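Local coordinates for protein DegT/DnrJ/EryC1/StrS aminotransferase (PDB 4QGR) that binds pyridoxal 5'-phosphate and probably works as a transaminase, as other members of the DegT/DnrJ/EryC1/StrS aminotransferase family do, at residues A[147-152]-A[286-291]; A[176-181]-A[290-295]; A[41-46]-A[245-250]; A[202-207]-A[250-255]. All blocks are in the same frame, centred on the assembly; numbering follows the deposited sequence.

In the fold
The four contacts form two clusters. Contacts 1 and 2 adjoin, with centres 6 Å apart, and share Gly290 and Asn291. Contacts 3 and 4 have centres 9 Å apart and share Ala250 of helix 247-278. Contacts 1 and 3 lie on opposite sides of the chain's centre, their own centres about 31 Å apart. Helix 247-278 starts in contact 3 and continues through contact 4, and the chain then runs on to 286-295, used by contacts 1 and 2. Contact 4 is nested in the loops closed by contacts 1 and 2, while contact 3 crosses both. Contacts 3 and 4 also touch the second subunit, so this end of the helix lies at the dimer interface.

Contact 1. Residues A[147-152]-A[286-291]; sequences FGLAAS and ELPAGN
Ala150 and Asn291 come closest, with CA atoms 7.8 Å apart, where the loop between strand 137-141 and helix 153-163 meets, at the surface, the type II turn Pro288 to Asn291 that leads into strand 291-292. No direct hydrogen bond joins the two segments. Leu149 is the main apolar piece. Its CG stands anti to the backbone N (chi1 -179°), which carries CD1 to the other segment. There CD1 packs on Pro288 CD at 4.1 Å and, more loosely, on Leu287 CD2 at 4.4 Å. The polar part runs through Asn291. Its OD1 approaches Ala150 CB at 4.3 Å. One water lies 2.9 Å from Asn291 OD1, probably donates to it, and accepts from Ala150 N. The other donates to Asn291 OD1 at 2.6 Å and also to Ala150 O. The amide's ND2 turns back to Ala289 O at 3.3 Å, with the donor above the carbonyl plane, and this bond helps fix the amide's rotation. Nearby, Phe147 N bonds to Gln173, a cofactor-binding residue. The chemistry is therefore mixed: a small leucine-proline patch beside a seam in which one amide oxygen is linked through water to the C=O and probably the N-H of Ala150.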
loop_
_atom_site.group_PDB
_atom_site.type_symbol
_atom_site.label_atom_id
_atom_site.label_comp_id
_atom_site.label_asym_id
_atom_site.label_seq_id
_atom_site.Cartn_x
_atom_site.Cartn_y
_atom_site.Cartn_z
ATOM N N PHE A 147 -2.937 -14.036 -17.721
ATOM C CA PHE A 147 -1.683 -14.270 -18.494
ATOM C C PHE A 147 -1.448 -13.267 -19.601
ATOM O O PHE A 147 -0.555 -13.449 -20.427
ATOM C CB PHE A 147 -1.575 -15.718 -19.056
ATOM C CG PHE A 147 -1.741 -16.808 -18.002
ATOM C CD1 PHE A 147 -1.233 -16.668 -16.711
ATOM C CD2 PHE A 147 -2.426 -17.952 -18.306
ATOM C CE1 PHE A 147 -1.383 -17.682 -15.765
ATOM C CE2 PHE A 147 -2.567 -18.990 -17.342
ATOM C CZ PHE A 147 -2.034 -18.851 -16.071
ATOM N N GLY A 148 -2.255 -12.213 -19.601
ATOM C CA GLY A 148 -2.123 -11.139 -20.626
ATOM C C GLY A 148 -3.157 -11.100 -21.690
ATOM O O GLY A 148 -3.173 -10.159 -22.517
ATOM N N LEU A 149 -4.077 -12.079 -21.677
ATOM C CA LEU A 149 -5.070 -12.244 -22.723
ATOM C C LEU A 149 -6.390 -11.602 -22.300
ATOM O O LEU A 149 -6.905 -11.940 -21.231
ATOM C CB LEU A 149 -5.305 -13.730 -22.955
ATOM C CG LEU A 149 -6.320 -14.145 -24.054
ATOM C CD1 LEU A 149 -5.813 -13.671 -25.386
ATOM C CD2 LEU A 149 -6.533 -15.662 -24.013
ATOM N N ALA A 150 -6.946 -10.699 -23.134
ATOM C CA ALA A 150 -8.152 -9.983 -22.741
ATOM C C ALA A 150 -9.342 -10.941 -22.591
ATOM O O ALA A 150 -9.545 -11.857 -23.413
ATOM C CB ALA A 150 -8.515 -8.891 -23.743
ATOM N N ALA A 151 -10.099 -10.724 -21.531
ATOM C CA ALA A 151 -11.356 -11.448 -21.289
ATOM C C ALA A 151 -12.430 -11.029 -22.312
ATOM O O ALA A 151 -12.239 -10.095 -23.120
ATOM C CB ALA A 151 -11.834 -11.191 -19.862
ATOM N N SER A 152 -13.585 -11.677 -22.242
ATOM C CA SER A 152 -14.613 -11.488 -23.269
ATOM C C SER A 152 -15.538 -10.351 -22.944
ATOM O O SER A 152 -16.668 -10.588 -22.543
ATOM C CB SER A 152 -15.395 -12.768 -23.481
ATOM O OG SER A 152 -14.536 -13.709 -24.087
ATOM N N GLU A 286 -3.359 -20.535 -27.980
ATOM C CA GLU A 286 -3.595 -19.850 -29.263
ATOM C C GLU A 286 -4.050 -18.391 -29.067
ATOM O O GLU A 286 -4.764 -18.081 -28.121
ATOM C CB GLU A 286 -4.632 -20.614 -30.097
ATOM C CG GLU A 286 -4.126 -21.941 -30.605
ATOM C CD GLU A 286 -3.276 -21.781 -31.846
ATOM O OE1 GLU A 286 -3.730 -21.080 -32.788
ATOM O OE2 GLU A 286 -2.161 -22.351 -31.894
ATOM N N LEU A 287 -3.586 -17.510 -29.944
ATOM C CA LEU A 287 -3.960 -16.116 -29.924
ATOM C C LEU A 287 -5.139 -15.986 -30.853
ATOM O O LEU A 287 -4.997 -16.196 -32.040
ATOM C CB LEU A 287 -2.850 -15.237 -30.467
ATOM C CG LEU A 287 -1.924 -14.553 -29.506
ATOM C CD1 LEU A 287 -0.940 -13.751 -30.347
ATOM C CD2 LEU A 287 -2.687 -13.663 -28.508
ATOM N N PRO A 288 -6.308 -15.659 -30.314
ATOM C CA PRO A 288 -7.440 -15.481 -31.230
ATOM C C PRO A 288 -7.232 -14.290 -32.169
ATOM O O PRO A 288 -6.543 -13.337 -31.822
ATOM C CB PRO A 288 -8.631 -15.237 -30.298
ATOM C CG PRO A 288 -8.177 -15.648 -28.947
ATOM C CD PRO A 288 -6.691 -15.467 -28.910
ATOM N N ALA A 289 -7.802 -14.380 -33.375
ATOM C CA ALA A 289 -7.780 -13.266 -34.334
ATOM C C ALA A 289 -8.089 -11.948 -33.623
ATOM O O ALA A 289 -8.936 -11.955 -32.773
ATOM C CB ALA A 289 -8.822 -13.516 -35.432
ATOM N N GLY A 290 -7.429 -10.850 -33.997
ATOM C CA GLY A 290 -7.715 -9.539 -33.448
ATOM C C GLY A 290 -7.130 -9.259 -32.063
ATOM O O GLY A 290 -7.338 -8.171 -31.518
ATOM N N ASN A 291 -6.415 -10.224 -31.482
ATOM C CA ASN A 291 -5.832 -10.054 -30.161
ATOM C C ASN A 291 -4.332 -9.998 -30.200
ATOM O O ASN A 291 -3.686 -10.688 -30.992
ATOM C CB ASN A 291 -6.223 -11.200 -29.200
ATOM C CG ASN A 291 -7.666 -11.072 -28.696
ATOM O OD1 ASN A 291 -7.938 -10.658 -27.573
ATOM N ND2 ASN A 291 -8.596 -11.401 -29.565
HETATM O O HOH W 1 -5.851 -9.984 -25.748
HETATM O O HOH W 2 -9.809 -11.712 -26.144
#

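Contact 2. Residues A[176-181]-A[290-295]; sequences GGKRDN and GNRSAW
The guanidinium of Arg292 has Lys178 CE over the centre of one face, 3.6 Å above its plane, and Gly176 O at its edge, in plane. NH2 and NE of Arg292 both donate to Gly176 O, at 2.8 Å and 2.9 Å. The NE bond runs nearly along the C=O axis; the N-H of NH2 points at a lone pair in the carbonyl plane. A bend at chi3 (75°) folds the Arg292 chain back to this carbonyl, and the double grip limits its rotation. Lys178 NZ and Arg292 NH1 are like charges 4.2 Å apart, but NH1 also has a salt bridge to Glu261 of helix 247-278, which probably eases the repulsion. Arg179 and Asn291, the non-hydrogen-bonded pair, point the same way, guanidinium and amide planes 65° apart. Arg179 CB lies 3.4 Å from Asn291 OD1, and a water in the guanidinium plane links Arg179 NH1 to that oxygen. Lys178 and Arg292 form the hydrogen-bonded pair, each N bonded to the other's O. Asp180 N adds a bond to Gly290 O. The pairing is that of an antiparallel beta ladder, here joining outer strand 291-292 to central strand 178-179 of the sheet that 182-183 completes.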
loop_
_atom_site.group_PDB
_atom_site.type_symbol
_atom_site.label_atom_id
_atom_site.label_comp_id
_atom_site.label_asym_id
_atom_site.label_seq_id
_atom_site.Cartn_x
_atom_site.Cartn_y
_atom_site.Cartn_z
ATOM N N GLY A 176 -0.243 -3.743 -22.416
ATOM C CA GLY A 176 0.374 -4.080 -23.689
ATOM C C GLY A 176 -0.486 -4.951 -24.528
ATOM O O GLY A 176 -0.305 -4.996 -25.750
ATOM N N GLY A 177 -1.440 -5.659 -23.889
ATOM C CA GLY A 177 -2.391 -6.474 -24.603
ATOM C C GLY A 177 -3.497 -5.627 -25.226
ATOM O O GLY A 177 -3.749 -4.494 -24.798
ATOM N N LYS A 178 -4.119 -6.179 -26.259
ATOM C CA LYS A 178 -5.254 -5.538 -26.873
ATOM C C LYS A 178 -6.171 -6.503 -27.587
ATOM O O LYS A 178 -5.795 -7.610 -27.913
ATOM C CB LYS A 178 -4.791 -4.423 -27.808
ATOM C CG LYS A 178 -3.855 -4.861 -28.881
ATOM C CD LYS A 178 -3.625 -3.716 -29.856
ATOM C CE LYS A 178 -2.162 -3.582 -30.169
ATOM N NZ LYS A 178 -1.902 -2.632 -31.310
ATOM N N ARG A 179 -7.408 -6.058 -27.783
ATOM C CA ARG A 179 -8.473 -6.885 -28.374
ATOM C C ARG A 179 -9.272 -5.910 -29.243
ATOM O O ARG A 179 -9.755 -4.887 -28.749
ATOM C CB ARG A 179 -9.309 -7.526 -27.271
ATOM C CG ARG A 179 -10.728 -7.985 -27.626
ATOM C CD ARG A 179 -11.490 -8.318 -26.335
ATOM N NE ARG A 179 -12.914 -8.589 -26.528
ATOM C CZ ARG A 179 -13.443 -9.795 -26.692
ATOM N NH1 ARG A 179 -12.674 -10.878 -26.701
ATOM N NH2 ARG A 179 -14.766 -9.907 -26.882
ATOM N N ASP A 180 -9.308 -6.215 -30.538
ATOM C CA ASP A 180 -9.944 -5.387 -31.572
ATOM C C ASP A 180 -9.659 -3.895 -31.393
ATOM O O ASP A 180 -10.570 -3.070 -31.349
ATOM C CB ASP A 180 -11.438 -5.688 -31.622
ATOM C CG ASP A 180 -11.712 -7.177 -31.814
ATOM O OD1 ASP A 180 -11.047 -7.799 -32.671
ATOM O OD2 ASP A 180 -12.546 -7.735 -31.065
ATOM N N ASN A 181 -8.376 -3.576 -31.271
ATOM C CA ASN A 181 -7.905 -2.198 -31.176
ATOM C C ASN A 181 -8.308 -1.446 -29.919
ATOM O O ASN A 181 -8.225 -0.241 -29.889
ATOM C CB ASN A 181 -8.307 -1.381 -32.438
ATOM C CG ASN A 181 -7.416 -1.683 -33.606
ATOM O OD1 ASN A 181 -7.881 -2.092 -34.674
ATOM N ND2 ASN A 181 -6.114 -1.527 -33.402
ATOM N N GLY A 290 -7.429 -10.850 -33.997
ATOM C CA GLY A 290 -7.715 -9.539 -33.448
ATOM C C GLY A 290 -7.130 -9.259 -32.063
ATOM O O GLY A 290 -7.338 -8.171 -31.518
ATOM N N ASN A 291 -6.415 -10.224 -31.482
ATOM C CA ASN A 291 -5.832 -10.054 -30.161
ATOM C C ASN A 291 -4.332 -9.998 -30.200
ATOM O O ASN A 291 -3.686 -10.688 -30.992
ATOM C CB ASN A 291 -6.223 -11.200 -29.200
ATOM C CG ASN A 291 -7.666 -11.072 -28.696
ATOM O OD1 ASN A 291 -7.938 -10.658 -27.573
ATOM N ND2 ASN A 291 -8.596 -11.401 -29.565
ATOM N N ARG A 292 -3.796 -9.184 -29.312
ATOM C CA ARG A 292 -2.416 -9.297 -28.850
ATOM C C ARG A 292 -2.461 -9.514 -27.347
ATOM O O ARG A 292 -3.150 -8.788 -26.636
ATOM C CB ARG A 292 -1.623 -8.042 -29.220
ATOM C CG ARG A 292 -0.138 -8.179 -28.916
ATOM C CD ARG A 292 0.647 -6.924 -29.327
ATOM N NE ARG A 292 0.495 -5.769 -28.437
ATOM C CZ ARG A 292 0.967 -4.540 -28.699
ATOM N NH1 ARG A 292 1.633 -4.293 -29.821
ATOM N NH2 ARG A 292 0.787 -3.553 -27.822
ATOM N N SER A 293 -1.789 -10.571 -26.873
ATOM C CA SER A 293 -1.649 -10.797 -25.440
ATOM C C SER A 293 -0.404 -10.078 -24.905
ATOM O O SER A 293 0.604 -9.916 -25.626
ATOM C CB SER A 293 -1.502 -12.312 -25.162
ATOM O OG SER A 293 -1.285 -12.506 -23.761
ATOM N N ALA A 294 -0.461 -9.618 -23.649
ATOM C CA ALA A 294 0.732 -9.144 -22.993
ATOM C C ALA A 294 1.684 -10.293 -22.634
ATOM O O ALA A 294 2.843 -10.029 -22.351
ATOM C CB ALA A 294 0.400 -8.360 -21.753
ATOM N N TRP A 295 1.224 -11.555 -22.712
ATOM C CA TRP A 295 2.091 -12.712 -22.354
ATOM C C TRP A 295 2.795 -12.506 -21.031
ATOM O O TRP A 295 3.988 -12.763 -20.913
ATOM C CB TRP A 295 3.104 -13.015 -23.459
ATOM C CG TRP A 295 2.387 -13.423 -24.748
ATOM C CD1 TRP A 295 2.289 -12.698 -25.891
ATOM C CD2 TRP A 295 1.656 -14.610 -24.955
ATOM N NE1 TRP A 295 1.542 -13.373 -26.823
ATOM C CE2 TRP A 295 1.142 -14.562 -26.260
ATOM C CE3 TRP A 295 1.428 -15.757 -24.183
ATOM C CZ2 TRP A 295 0.385 -15.588 -26.800
ATOM C CZ3 TRP A 295 0.623 -16.775 -24.729
ATOM C CH2 TRP A 295 0.137 -16.690 -26.016
HETATM O O HOH W 2 -9.809 -11.712 -26.144
HETATM O O HOH W 3 -11.568 -10.751 -29.666
HETATM O O HOH W 4 -6.268 -5.450 -31.730
#

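Contact 3. Residues A[41-46]-A[245-250]; sequences GPEVAE and LDTIQA
Thr247 touches Gly41 and Glu43 where two helix N-termini pack together, those of helices 42-55 and 247-278 of this fold type I (aspartate aminotransferase-like) PLP enzyme. From its CB, 4.0 Å from Gly41 N, the side chain splits into two branches. OG1 sits beside its own backbone N (chi1 -53°) and accepts from Gly41 N at 2.8 Å, with an N-H...O angle of 153°. The same hydroxyl also bonds to Arg37 O, so it ties the residues leading into helix 42-55 to the start of helix 247-278. The other branch, CG2, lies 3.9 Å from Gly41 CA and reaches the carboxylate of Glu43, whose side chain crosses that of Thr247 at about a right angle. Glu43 bends at chi2 (82°), which brings OE1 to the methyl. Its OE2 forms a salt bridge with Lys31 of helix 22-35. Further along, Ala250 CB fits against the first turn of helix 42-55, 3.6 Å from Glu43 O and 3.8 Å from Val44 CA. All the touching residues are buried. At the edge of the contact, Asp246 OD1 accepts a hydrogen bond from Asp206 N of the second subunit. Val44 CG2 packs against Ala250 CB at 4.0 Å and against backbone, 3.5 Å from Leu245 O and 3.9 Å from Thr247 CA.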
loop_
_atom_site.group_PDB
_atom_site.type_symbol
_atom_site.label_atom_id
_atom_site.label_comp_id
_atom_site.label_asym_id
_atom_site.label_seq_id
_atom_site.Cartn_x
_atom_site.Cartn_y
_atom_site.Cartn_z
ATOM N N GLY A 41 5.760 13.458 -6.881
ATOM C CA GLY A 41 6.627 14.366 -7.627
ATOM C C GLY A 41 6.248 14.331 -9.076
ATOM O O GLY A 41 5.328 13.609 -9.466
ATOM N N PRO A 42 6.958 15.107 -9.905
ATOM C CA PRO A 42 6.497 15.321 -11.271
ATOM C C PRO A 42 6.368 14.087 -12.117
ATOM O O PRO A 42 5.471 14.020 -12.939
ATOM C CB PRO A 42 7.556 16.252 -11.871
ATOM C CG PRO A 42 8.066 16.980 -10.680
ATOM C CD PRO A 42 8.042 16.030 -9.533
ATOM N N GLU A 43 7.246 13.104 -11.899
ATOM C CA GLU A 43 7.226 11.884 -12.671
ATOM C C GLU A 43 5.894 11.129 -12.537
ATOM O O GLU A 43 5.500 10.440 -13.458
ATOM C CB GLU A 43 8.406 10.950 -12.293
ATOM C CG GLU A 43 9.780 11.423 -12.787
ATOM C CD GLU A 43 10.455 12.470 -11.906
ATOM O OE1 GLU A 43 9.843 13.047 -10.993
ATOM O OE2 GLU A 43 11.635 12.764 -12.168
ATOM N N VAL A 44 5.192 11.280 -11.417
ATOM C CA VAL A 44 3.932 10.562 -11.244
ATOM C C VAL A 44 2.896 11.014 -12.284
ATOM O O VAL A 44 2.391 10.219 -13.057
ATOM C CB VAL A 44 3.397 10.643 -9.805
ATOM C CG1 VAL A 44 2.134 9.820 -9.659
ATOM C CG2 VAL A 44 4.433 10.094 -8.837
ATOM N N ALA A 45 2.627 12.304 -12.339
ATOM C CA ALA A 45 1.674 12.814 -13.312
ATOM C C ALA A 45 2.138 12.618 -14.747
ATOM O O ALA A 45 1.323 12.349 -15.633
ATOM C CB ALA A 45 1.364 14.275 -13.036
ATOM N N GLU A 46 3.436 12.755 -14.961
ATOM C CA GLU A 46 4.010 12.529 -16.261
ATOM C C GLU A 46 3.733 11.100 -16.719
ATOM O O GLU A 46 3.317 10.849 -17.881
ATOM C CB GLU A 46 5.507 12.887 -16.221
ATOM C CG GLU A 46 6.200 12.717 -17.542
ATOM C CD GLU A 46 7.713 12.959 -17.477
ATOM O OE1 GLU A 46 8.262 13.344 -16.390
ATOM O OE2 GLU A 46 8.328 12.696 -18.543
ATOM N N LEU A 245 1.663 5.798 -5.930
ATOM C CA LEU A 245 2.884 5.358 -6.630
ATOM C C LEU A 245 4.033 6.297 -6.298
ATOM O O LEU A 245 3.915 7.529 -6.515
ATOM C CB LEU A 245 2.650 5.373 -8.121
ATOM C CG LEU A 245 3.778 4.909 -9.057
ATOM C CD1 LEU A 245 3.970 3.448 -8.894
ATOM C CD2 LEU A 245 3.441 5.233 -10.517
ATOM N N ASP A 246 5.135 5.738 -5.786
ATOM C CA ASP A 246 6.273 6.572 -5.377
ATOM C C ASP A 246 6.853 7.273 -6.627
ATOM O O ASP A 246 6.908 6.679 -7.713
ATOM C CB ASP A 246 7.420 5.755 -4.785
ATOM C CG ASP A 246 7.109 5.068 -3.488
ATOM O OD1 ASP A 246 6.164 5.463 -2.710
ATOM O OD2 ASP A 246 7.882 4.075 -3.216
ATOM N N THR A 247 7.318 8.497 -6.467
ATOM C CA THR A 247 7.962 9.236 -7.552
ATOM C C THR A 247 9.102 8.419 -8.144
ATOM O O THR A 247 9.269 8.325 -9.353
ATOM C CB THR A 247 8.541 10.557 -7.047
ATOM O OG1 THR A 247 7.524 11.290 -6.348
ATOM C CG2 THR A 247 9.028 11.400 -8.221
ATOM N N ILE A 248 9.888 7.805 -7.262
ATOM C CA ILE A 248 11.025 7.009 -7.732
ATOM C C ILE A 248 10.569 5.844 -8.602
ATOM O O ILE A 248 11.233 5.515 -9.596
ATOM C CB ILE A 248 11.895 6.580 -6.528
ATOM C CG1 ILE A 248 13.290 6.206 -6.981
ATOM C CG2 ILE A 248 11.245 5.477 -5.704
ATOM C CD1 ILE A 248 14.253 5.978 -5.850
ATOM N N GLN A 249 9.423 5.240 -8.296
ATOM C CA GLN A 249 8.933 4.156 -9.139
ATOM C C GLN A 249 8.298 4.676 -10.424
ATOM O O GLN A 249 8.419 4.038 -11.504
ATOM C CB GLN A 249 7.933 3.276 -8.351
ATOM C CG GLN A 249 8.537 2.562 -7.177
ATOM C CD GLN A 249 9.759 1.749 -7.510
ATOM O OE1 GLN A 249 9.905 1.230 -8.630
ATOM N NE2 GLN A 249 10.611 1.555 -6.509
ATOM N N ALA A 250 7.632 5.820 -10.373
ATOM C CA ALA A 250 7.131 6.442 -11.635
ATOM C C ALA A 250 8.287 6.739 -12.626
ATOM O O ALA A 250 8.144 6.570 -13.848
ATOM C CB ALA A 250 6.332 7.681 -11.359
#

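Contact 4. Residues A[202-207]-A[250-255]; sequences GCYGDG and AAVLLE
Tyr204 and Val252 make a CH-pi contact, the one aromatic interaction between the two segments. Val252 CG1 lies over a face of the Tyr204 ring, 4.1 Å from its centroid and 13° off the ring normal. The two side chains cross at about a right angle. With chi1 at 169°, CG1 of Val252 swings away from the backbone N and over the ring, while CG2 meets Tyr204 CD2 at the rim at 4.0 Å. The ring also stacks with that of Tyr38 of the second subunit.

Apolar packing continues at Leu253. Its CG touches Cys203 CB at 3.7 Å, and its CD1 is 3.8 Å from the same Cys203 CB. Leu253 CD2 rests 3.6 Å from Gly202 O. Val252 CG1 comes within 4.1 Å of Cys203 CA. This packing seats the loop between strands 190-194 and 208-212 of the large mixed sheet against helix 247-278. The loop carries Lys199, the predicted site of cofactor attachment, not attached in this structure, and ends at Gly207, which touches the bound pyridoxal 5'-phosphate.

Polar links come from neighbouring residues, as no hydrogen bond joins the two segments. OE1 of Gln249, the residue just before 250-255, accepts from Tyr204 N, and Gly202 O accepts from Lys256, the residue just after.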
loop_
_atom_site.group_PDB
_atom_site.type_symbol
_atom_site.label_atom_id
_atom_site.label_comp_id
_atom_site.label_asym_id
_atom_site.label_seq_id
_atom_site.Cartn_x
_atom_site.Cartn_y
_atom_site.Cartn_z
ATOM N N GLY A 202 6.479 -3.282 -15.427
ATOM C CA GLY A 202 6.820 -3.399 -14.012
ATOM C C GLY A 202 7.783 -2.364 -13.515
ATOM O O GLY A 202 8.617 -1.845 -14.274
ATOM N N CYS A 203 7.686 -2.054 -12.232
ATOM C CA CYS A 203 8.601 -1.177 -11.575
ATOM C C CYS A 203 9.627 -1.943 -10.710
ATOM O O CYS A 203 9.781 -3.136 -10.864
ATOM C CB CYS A 203 7.884 -0.077 -10.817
ATOM S SG CYS A 203 7.119 -0.507 -9.259
ATOM N N TYR A 204 10.342 -1.235 -9.849
ATOM C CA TYR A 204 11.376 -1.825 -8.997
ATOM C C TYR A 204 10.957 -1.745 -7.522
ATOM O O TYR A 204 11.721 -1.370 -6.675
ATOM C CB TYR A 204 12.718 -1.122 -9.263
ATOM C CG TYR A 204 13.408 -1.427 -10.596
ATOM C CD1 TYR A 204 13.001 -2.478 -11.408
ATOM C CD2 TYR A 204 14.509 -0.677 -11.020
ATOM C CE1 TYR A 204 13.656 -2.777 -12.585
ATOM C CE2 TYR A 204 15.178 -0.976 -12.195
ATOM C CZ TYR A 204 14.737 -2.004 -12.984
ATOM O OH TYR A 204 15.431 -2.335 -14.133
ATOM N N GLY A 205 9.725 -2.164 -7.258
ATOM C CA GLY A 205 9.091 -2.140 -5.966
ATOM C C GLY A 205 7.624 -2.499 -6.224
ATOM O O GLY A 205 7.290 -3.042 -7.271
ATOM N N ASP A 206 6.760 -2.236 -5.265
ATOM C CA ASP A 206 5.314 -2.327 -5.505
ATOM C C ASP A 206 4.790 -1.042 -6.170
ATOM O O ASP A 206 5.239 0.051 -5.852
ATOM C CB ASP A 206 4.540 -2.615 -4.216
ATOM C CG ASP A 206 4.552 -4.109 -3.826
ATOM O OD1 ASP A 206 4.123 -4.980 -4.650
ATOM O OD2 ASP A 206 5.058 -4.442 -2.734
ATOM N N GLY A 207 3.831 -1.212 -7.084
ATOM C CA GLY A 207 3.143 -0.075 -7.714
ATOM C C GLY A 207 1.911 -0.598 -8.412
ATOM O O GLY A 207 1.807 -1.786 -8.686
ATOM N N ALA A 250 7.632 5.820 -10.373
ATOM C CA ALA A 250 7.131 6.442 -11.635
ATOM C C ALA A 250 8.287 6.739 -12.626
ATOM O O ALA A 250 8.144 6.570 -13.848
ATOM C CB ALA A 250 6.332 7.681 -11.359
ATOM N N ALA A 251 9.438 7.121 -12.078
ATOM C CA ALA A 251 10.609 7.460 -12.894
ATOM C C ALA A 251 11.127 6.204 -13.588
ATOM O O ALA A 251 11.434 6.221 -14.802
ATOM C CB ALA A 251 11.656 8.063 -12.020
ATOM N N VAL A 252 11.192 5.098 -12.845
ATOM C CA VAL A 252 11.484 3.792 -13.454
ATOM C C VAL A 252 10.495 3.444 -14.582
ATOM O O VAL A 252 10.883 3.067 -15.717
ATOM C CB VAL A 252 11.546 2.689 -12.361
ATOM C CG1 VAL A 252 11.586 1.306 -12.993
ATOM C CG2 VAL A 252 12.779 2.905 -11.510
ATOM N N LEU A 253 9.211 3.581 -14.270
ATOM C CA LEU A 253 8.129 3.211 -15.196
ATOM C C LEU A 253 8.124 4.022 -16.502
ATOM O O LEU A 253 7.817 3.494 -17.585
ATOM C CB LEU A 253 6.779 3.286 -14.471
ATOM C CG LEU A 253 6.546 2.096 -13.540
ATOM C CD1 LEU A 253 5.501 2.385 -12.492
ATOM C CD2 LEU A 253 6.184 0.837 -14.271
ATOM N N LEU A 254 8.530 5.273 -16.397
ATOM C CA LEU A 254 8.653 6.105 -17.601
ATOM C C LEU A 254 9.632 5.473 -18.571
ATOM O O LEU A 254 9.383 5.409 -19.760
ATOM C CB LEU A 254 9.040 7.516 -17.245
ATOM C CG LEU A 254 7.900 8.383 -16.687
ATOM C CD1 LEU A 254 8.451 9.634 -16.023
ATOM C CD2 LEU A 254 6.924 8.760 -17.791
ATOM N N GLU A 255 10.750 4.971 -18.055
ATOM C CA GLU A 255 11.724 4.311 -18.926
ATOM C C GLU A 255 11.240 2.926 -19.405
ATOM O O GLU A 255 11.428 2.598 -20.580
ATOM C CB GLU A 255 13.046 4.193 -18.218
ATOM C CG GLU A 255 13.680 5.503 -17.805
ATOM C CD GLU A 255 13.979 6.465 -18.952
ATOM O OE1 GLU A 255 14.120 6.055 -20.134
ATOM O OE2 GLU A 255 14.047 7.670 -18.682
#